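Local coordinates for protein aminotransferase (Psychrobacter arcticus 273-4, PDB 3IF2) that binds pyridoxal 5'-phosphate and probably transfers amino groups between amino acids and keto acids, perhaps as a valine-pyruvate transaminase, at residues 23-37 with 383-395. Numbering follows the deposited sequence.
Sequences DLGDALKSDQPVNML and YERLKAKGTLIVP
Asn35 and Thr391 pair as neighbours in a two-stranded parallel sheet that ties the N-terminal part of this aminotransferase to its C-terminal part. Three backbone bonds define the register: Asn35 N to Gly390 O (2.8 Å), Leu392 N to Asn35 O (3.0 Å, almost straight at the hydrogen) and Leu37 N to Leu392 O. Gly390, with positive phi, is the C-prime residue of the Schellman motif ending helix 379-388, whose chain therefore turns straight into strand 391-392. Beside the ladder, Asn35 ND2 donates to Thr391 OG1 at 2.9 Å, the hydroxyl lying 19° out of the amide plane; helix 423-441 packs against both side chains.

On the other face, Leu392 spreads over three elements: its CB faces SE of Met36 (a selenomethionine) on the neighbouring strand, CD1 meets Val34 CG1 just before that strand, and CD2 alone reaches helix 16-29, pressing on Ala27 CB at 3.4 Å while also approaching Leu24 CD1.

The two helix segments run nearly parallel, 10° apart, and their axes come no closer than 12.9 Å, so long side chains bridge them. Lys387 starts with CG anti to the backbone N and bends at chi3 and chi4. Its CD passes Asp23 CB, CE lies 3.4 Å from Asp23 OD2, and NZ forms a salt bridge within its own helix to Glu384 OE1 at 3.0 Å, from above the carboxylate plane, whereas its salt bridge to Asp23 OD2 is long. A methionine in its place would probably leave the nearby carboxylates of Asp23 and Glu384 without the cation they share. Asp23 has a second partner in Tyr383, whose ring is nearly coplanar with the carboxylate (7°): Tyr383 OH donates to the anti lone pair of Asp23 OD2 at 3.2 Å.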
loop_
_atom_site.group_PDB
_atom_site.type_symbol
_atom_site.label_atom_id
_atom_site.label_comp_id
_atom_site.label_asym_id
_atom_site.label_seq_id
_atom_site.Cartn_x
_atom_site.Cartn_y
_atom_site.Cartn_z
ATOM N N ASP A 23 -12.799 16.636 -9.420
ATOM C CA ASP A 23 -12.608 18.018 -9.913
ATOM C C ASP A 23 -11.163 18.521 -9.734
ATOM O O ASP A 23 -10.628 19.206 -10.607
ATOM C CB ASP A 23 -13.583 18.980 -9.229
ATOM C CG ASP A 23 -15.032 18.731 -9.609
ATOM O OD1 ASP A 23 -15.324 17.847 -10.438
ATOM O OD2 ASP A 23 -15.903 19.430 -9.070
ATOM N N LEU A 24 -10.554 18.169 -8.608
ATOM C CA LEU A 24 -9.153 18.516 -8.321
ATOM C C LEU A 24 -8.168 17.711 -9.225
ATOM O O LEU A 24 -7.121 18.240 -9.642
ATOM C CB LEU A 24 -8.832 18.396 -6.804
ATOM C CG LEU A 24 -9.206 19.581 -5.857
ATOM C CD1 LEU A 24 -10.624 20.132 -6.043
ATOM C CD2 LEU A 24 -8.922 19.227 -4.353
ATOM N N GLY A 25 -8.509 16.454 -9.526
ATOM C CA GLY A 25 -7.721 15.615 -10.442
ATOM C C GLY A 25 -7.875 16.047 -11.896
ATOM O O GLY A 25 -6.907 15.987 -12.658
ATOM N N ASP A 26 -9.085 16.470 -12.278
ATOM C CA ASP A 26 -9.383 16.926 -13.645
ATOM C C ASP A 26 -8.651 18.234 -13.988
ATOM O O ASP A 26 -8.038 18.329 -15.067
ATOM C CB ASP A 26 -10.908 17.087 -13.882
ATOM C CG ASP A 26 -11.677 15.736 -13.955
ATOM O OD1 ASP A 26 -11.070 14.643 -13.981
ATOM O OD2 ASP A 26 -12.928 15.777 -13.995
ATOM N N ALA A 27 -8.717 19.215 -13.073
ATOM C CA ALA A 27 -8.044 20.535 -13.207
ATOM C C ALA A 27 -6.542 20.420 -13.491
ATOM O O ALA A 27 -6.031 21.140 -14.354
ATOM C CB ALA A 27 -8.261 21.377 -11.962
ATOM N N LEU A 28 -5.860 19.529 -12.758
ATOM C CA LEU A 28 -4.421 19.210 -12.973
ATOM C C LEU A 28 -4.171 18.623 -14.386
ATOM O O LEU A 28 -3.377 19.180 -15.160
ATOM C CB LEU A 28 -3.860 18.234 -11.899
ATOM C CG LEU A 28 -3.390 18.771 -10.534
ATOM C CD1 LEU A 28 -4.370 19.798 -9.934
ATOM C CD2 LEU A 28 -3.106 17.614 -9.559
ATOM N N LYS A 29 -4.867 17.524 -14.711
ATOM C CA LYS A 29 -4.738 16.846 -16.022
ATOM C C LYS A 29 -5.249 17.660 -17.233
ATOM O O LYS A 29 -4.890 17.336 -18.367
ATOM C CB LYS A 29 -5.410 15.455 -16.000
ATOM N N SER A 30 -6.063 18.697 -17.007
ATOM C CA SER A 30 -6.607 19.535 -18.099
ATOM C C SER A 30 -5.587 20.500 -18.761
ATOM O O SER A 30 -4.562 20.871 -18.166
ATOM C CB SER A 30 -7.815 20.335 -17.587
ATOM O OG SER A 30 -8.366 21.172 -18.589
ATOM N N ASP A 31 -5.895 20.887 -20.002
ATOM C CA ASP A 31 -5.107 21.870 -20.774
ATOM C C ASP A 31 -5.339 23.297 -20.253
ATOM O O ASP A 31 -4.412 24.107 -20.242
ATOM C CB ASP A 31 -5.397 21.754 -22.284
ATOM C CG ASP A 31 -4.846 20.453 -22.890
ATOM O OD1 ASP A 31 -4.386 19.565 -22.134
ATOM O OD2 ASP A 31 -4.849 20.306 -24.129
ATOM N N GLN A 32 -6.579 23.577 -19.831
ATOM C CA GLN A 32 -6.976 24.835 -19.179
ATOM C C GLN A 32 -6.096 25.048 -17.934
ATOM O O GLN A 32 -6.106 24.190 -17.042
ATOM C CB GLN A 32 -8.448 24.771 -18.720
ATOM C CG GLN A 32 -9.516 24.923 -19.825
ATOM C CD GLN A 32 -9.806 26.385 -20.191
ATOM O OE1 GLN A 32 -8.985 27.275 -19.960
ATOM N NE2 GLN A 32 -10.986 26.632 -20.760
ATOM N N PRO A 33 -5.321 26.160 -17.880
ATOM C CA PRO A 33 -4.506 26.400 -16.687
ATOM C C PRO A 33 -5.385 26.883 -15.524
ATOM O O PRO A 33 -6.480 27.407 -15.753
ATOM C CB PRO A 33 -3.511 27.467 -17.150
ATOM C CG PRO A 33 -4.168 28.174 -18.263
ATOM C CD PRO A 33 -5.259 27.303 -18.817
ATOM N N VAL A 34 -4.909 26.680 -14.299
ATOM C CA VAL A 34 -5.649 27.050 -13.082
ATOM C C VAL A 34 -4.749 27.578 -11.975
ATOM O O VAL A 34 -3.555 27.267 -11.954
ATOM C CB VAL A 34 -6.407 25.811 -12.496
ATOM C CG1 VAL A 34 -7.520 25.369 -13.440
ATOM C CG2 VAL A 34 -5.419 24.657 -12.203
ATOM N N ASN A 35 -5.340 28.362 -11.069
ATOM C CA ASN A 35 -4.677 28.833 -9.856
ATOM C C ASN A 35 -4.967 27.713 -8.865
ATOM O O ASN A 35 -6.024 27.691 -8.247
ATOM C CB ASN A 35 -5.241 30.177 -9.363
ATOM C CG ASN A 35 -5.097 31.303 -10.380
ATOM O OD1 ASN A 35 -4.187 31.305 -11.207
ATOM N ND2 ASN A 35 -5.990 32.280 -10.301
HETATM N N MSE A 36 -4.045 26.763 -8.743
HETATM C CA MSE A 36 -4.239 25.561 -7.915
HETATM C C MSE A 36 -3.836 25.786 -6.446
HETATM O O MSE A 36 -2.672 25.637 -6.083
HETATM C CB MSE A 36 -3.490 24.365 -8.556
HETATM C CG MSE A 36 -3.507 23.017 -7.776
HETATM SE SE MSE A 36 -5.293 22.474 -7.173
HETATM C CE MSE A 36 -4.785 20.723 -6.470
ATOM N N LEU A 37 -4.814 26.169 -5.619
ATOM C CA LEU A 37 -4.644 26.365 -4.158
ATOM C C LEU A 37 -5.370 25.304 -3.324
ATOM O O LEU A 37 -5.443 25.436 -2.108
ATOM C CB LEU A 37 -5.143 27.771 -3.752
ATOM C CG LEU A 37 -4.463 28.960 -4.420
ATOM C CD1 LEU A 37 -5.122 30.265 -3.964
ATOM C CD2 LEU A 37 -2.951 28.943 -4.120
ATOM N N TYR A 383 -16.783 27.672 -3.645
ATOM C CA TYR A 383 -15.890 26.746 -4.371
ATOM C C TYR A 383 -16.267 26.584 -5.852
ATOM O O TYR A 383 -15.393 26.618 -6.710
ATOM C CB TYR A 383 -15.831 25.380 -3.665
ATOM C CG TYR A 383 -15.364 24.234 -4.528
ATOM C CD1 TYR A 383 -14.003 23.978 -4.713
ATOM C CD2 TYR A 383 -16.290 23.387 -5.158
ATOM C CE1 TYR A 383 -13.569 22.905 -5.525
ATOM C CE2 TYR A 383 -15.868 22.316 -5.969
ATOM C CZ TYR A 383 -14.512 22.091 -6.149
ATOM O OH TYR A 383 -14.121 21.053 -6.938
ATOM N N GLU A 384 -17.564 26.423 -6.130
ATOM C CA GLU A 384 -18.070 26.264 -7.508
ATOM C C GLU A 384 -17.843 27.521 -8.337
ATOM O O GLU A 384 -17.455 27.432 -9.499
ATOM C CB GLU A 384 -19.571 25.896 -7.531
ATOM C CG GLU A 384 -19.934 24.533 -6.907
ATOM C CD GLU A 384 -19.431 23.301 -7.674
ATOM O OE1 GLU A 384 -19.226 23.391 -8.908
ATOM O OE2 GLU A 384 -19.266 22.229 -7.032
ATOM N N ARG A 385 -18.090 28.682 -7.736
ATOM C CA ARG A 385 -17.908 29.974 -8.424
ATOM C C ARG A 385 -16.452 30.261 -8.750
ATOM O O ARG A 385 -16.149 30.715 -9.856
ATOM C CB ARG A 385 -18.492 31.121 -7.607
ATOM C CG ARG A 385 -20.008 31.106 -7.576
ATOM C CD ARG A 385 -20.519 31.966 -6.449
ATOM N NE ARG A 385 -21.956 31.775 -6.254
ATOM C CZ ARG A 385 -22.923 32.682 -6.426
ATOM N NH1 ARG A 385 -22.672 33.957 -6.762
ATOM N NH2 ARG A 385 -24.180 32.301 -6.198
ATOM N N LEU A 386 -15.570 30.000 -7.782
ATOM C CA LEU A 386 -14.116 30.141 -7.969
ATOM C C LEU A 386 -13.604 29.142 -9.026
ATOM O O LEU A 386 -12.792 29.525 -9.878
ATOM C CB LEU A 386 -13.362 29.970 -6.642
ATOM C CG LEU A 386 -13.629 30.978 -5.525
ATOM C CD1 LEU A 386 -13.035 30.491 -4.216
ATOM C CD2 LEU A 386 -13.098 32.350 -5.893
ATOM N N LYS A 387 -14.095 27.893 -8.983
ATOM C CA LYS A 387 -13.709 26.838 -9.963
ATOM C C LYS A 387 -14.020 27.249 -11.408
ATOM O O LYS A 387 -13.199 27.000 -12.304
ATOM C CB LYS A 387 -14.355 25.478 -9.624
ATOM C CG LYS A 387 -14.062 24.313 -10.613
ATOM C CD LYS A 387 -14.353 22.911 -10.018
ATOM C CE LYS A 387 -15.807 22.746 -9.538
ATOM N NZ LYS A 387 -16.851 22.803 -10.608
ATOM N N ALA A 388 -15.190 27.872 -11.607
ATOM C CA ALA A 388 -15.621 28.407 -12.915
ATOM C C ALA A 388 -14.779 29.626 -13.369
ATOM O O ALA A 388 -14.792 29.943 -14.558
ATOM C CB ALA A 388 -17.143 28.754 -12.909
ATOM N N LYS A 389 -14.088 30.308 -12.430
ATOM C CA LYS A 389 -13.153 31.430 -12.717
ATOM C C LYS A 389 -11.658 31.008 -12.590
ATOM O O LYS A 389 -10.768 31.853 -12.377
ATOM C CB LYS A 389 -13.473 32.655 -11.833
ATOM C CG LYS A 389 -14.926 33.144 -11.964
ATOM C CD LYS A 389 -15.234 34.419 -11.156
ATOM C CE LYS A 389 -14.964 35.696 -11.962
ATOM N NZ LYS A 389 -15.948 35.936 -13.072
ATOM N N GLY A 390 -11.390 29.704 -12.712
ATOM C CA GLY A 390 -10.038 29.165 -12.693
ATOM C C GLY A 390 -9.270 28.987 -11.391
ATOM O O GLY A 390 -8.145 28.488 -11.448
ATOM N N THR A 391 -9.834 29.377 -10.241
ATOM C CA THR A 391 -9.158 29.246 -8.925
ATOM C C THR A 391 -9.774 28.107 -8.069
ATOM O O THR A 391 -10.988 28.087 -7.823
ATOM C CB THR A 391 -9.160 30.590 -8.169
ATOM O OG1 THR A 391 -8.464 31.559 -8.953
ATOM C CG2 THR A 391 -8.459 30.483 -6.819
ATOM N N LEU A 392 -8.930 27.175 -7.610
ATOM C CA LEU A 392 -9.382 26.017 -6.841
ATOM C C LEU A 392 -8.919 26.055 -5.399
ATOM O O LEU A 392 -7.736 26.141 -5.151
ATOM C CB LEU A 392 -8.936 24.711 -7.506
ATOM C CG LEU A 392 -9.838 24.218 -8.656
ATOM C CD1 LEU A 392 -9.852 25.166 -9.851
ATOM C CD2 LEU A 392 -9.407 22.820 -9.103
ATOM N N ILE A 393 -9.873 26.001 -4.470
ATOM C CA ILE A 393 -9.629 25.912 -3.030
ATOM C C ILE A 393 -10.440 24.700 -2.545
ATOM O O ILE A 393 -11.025 24.013 -3.363
ATOM C CB ILE A 393 -9.951 27.266 -2.311
ATOM C CG1 ILE A 393 -11.397 27.758 -2.525
ATOM C CG2 ILE A 393 -9.014 28.357 -2.836
ATOM C CD1 ILE A 393 -12.482 26.958 -1.846
ATOM N N VAL A 394 -10.453 24.407 -1.248
ATOM C CA VAL A 394 -11.270 23.304 -0.705
ATOM C C VAL A 394 -12.325 23.882 0.275
ATOM O O VAL A 394 -11.963 24.636 1.190
ATOM C CB VAL A 394 -10.416 22.223 -0.024
ATOM C CG1 VAL A 394 -11.264 20.985 0.275
ATOM C CG2 VAL A 394 -9.252 21.811 -0.930
ATOM N N PRO A 395 -13.628 23.543 0.083
ATOM C CA PRO A 395 -14.668 24.054 1.003
ATOM C C PRO A 395 -14.644 23.313 2.348
ATOM O O PRO A 395 -14.253 22.140 2.410
ATOM C CB PRO A 395 -15.971 23.809 0.240
ATOM C CG PRO A 395 -15.717 22.599 -0.554
ATOM C CD PRO A 395 -14.211 22.583 -0.883
#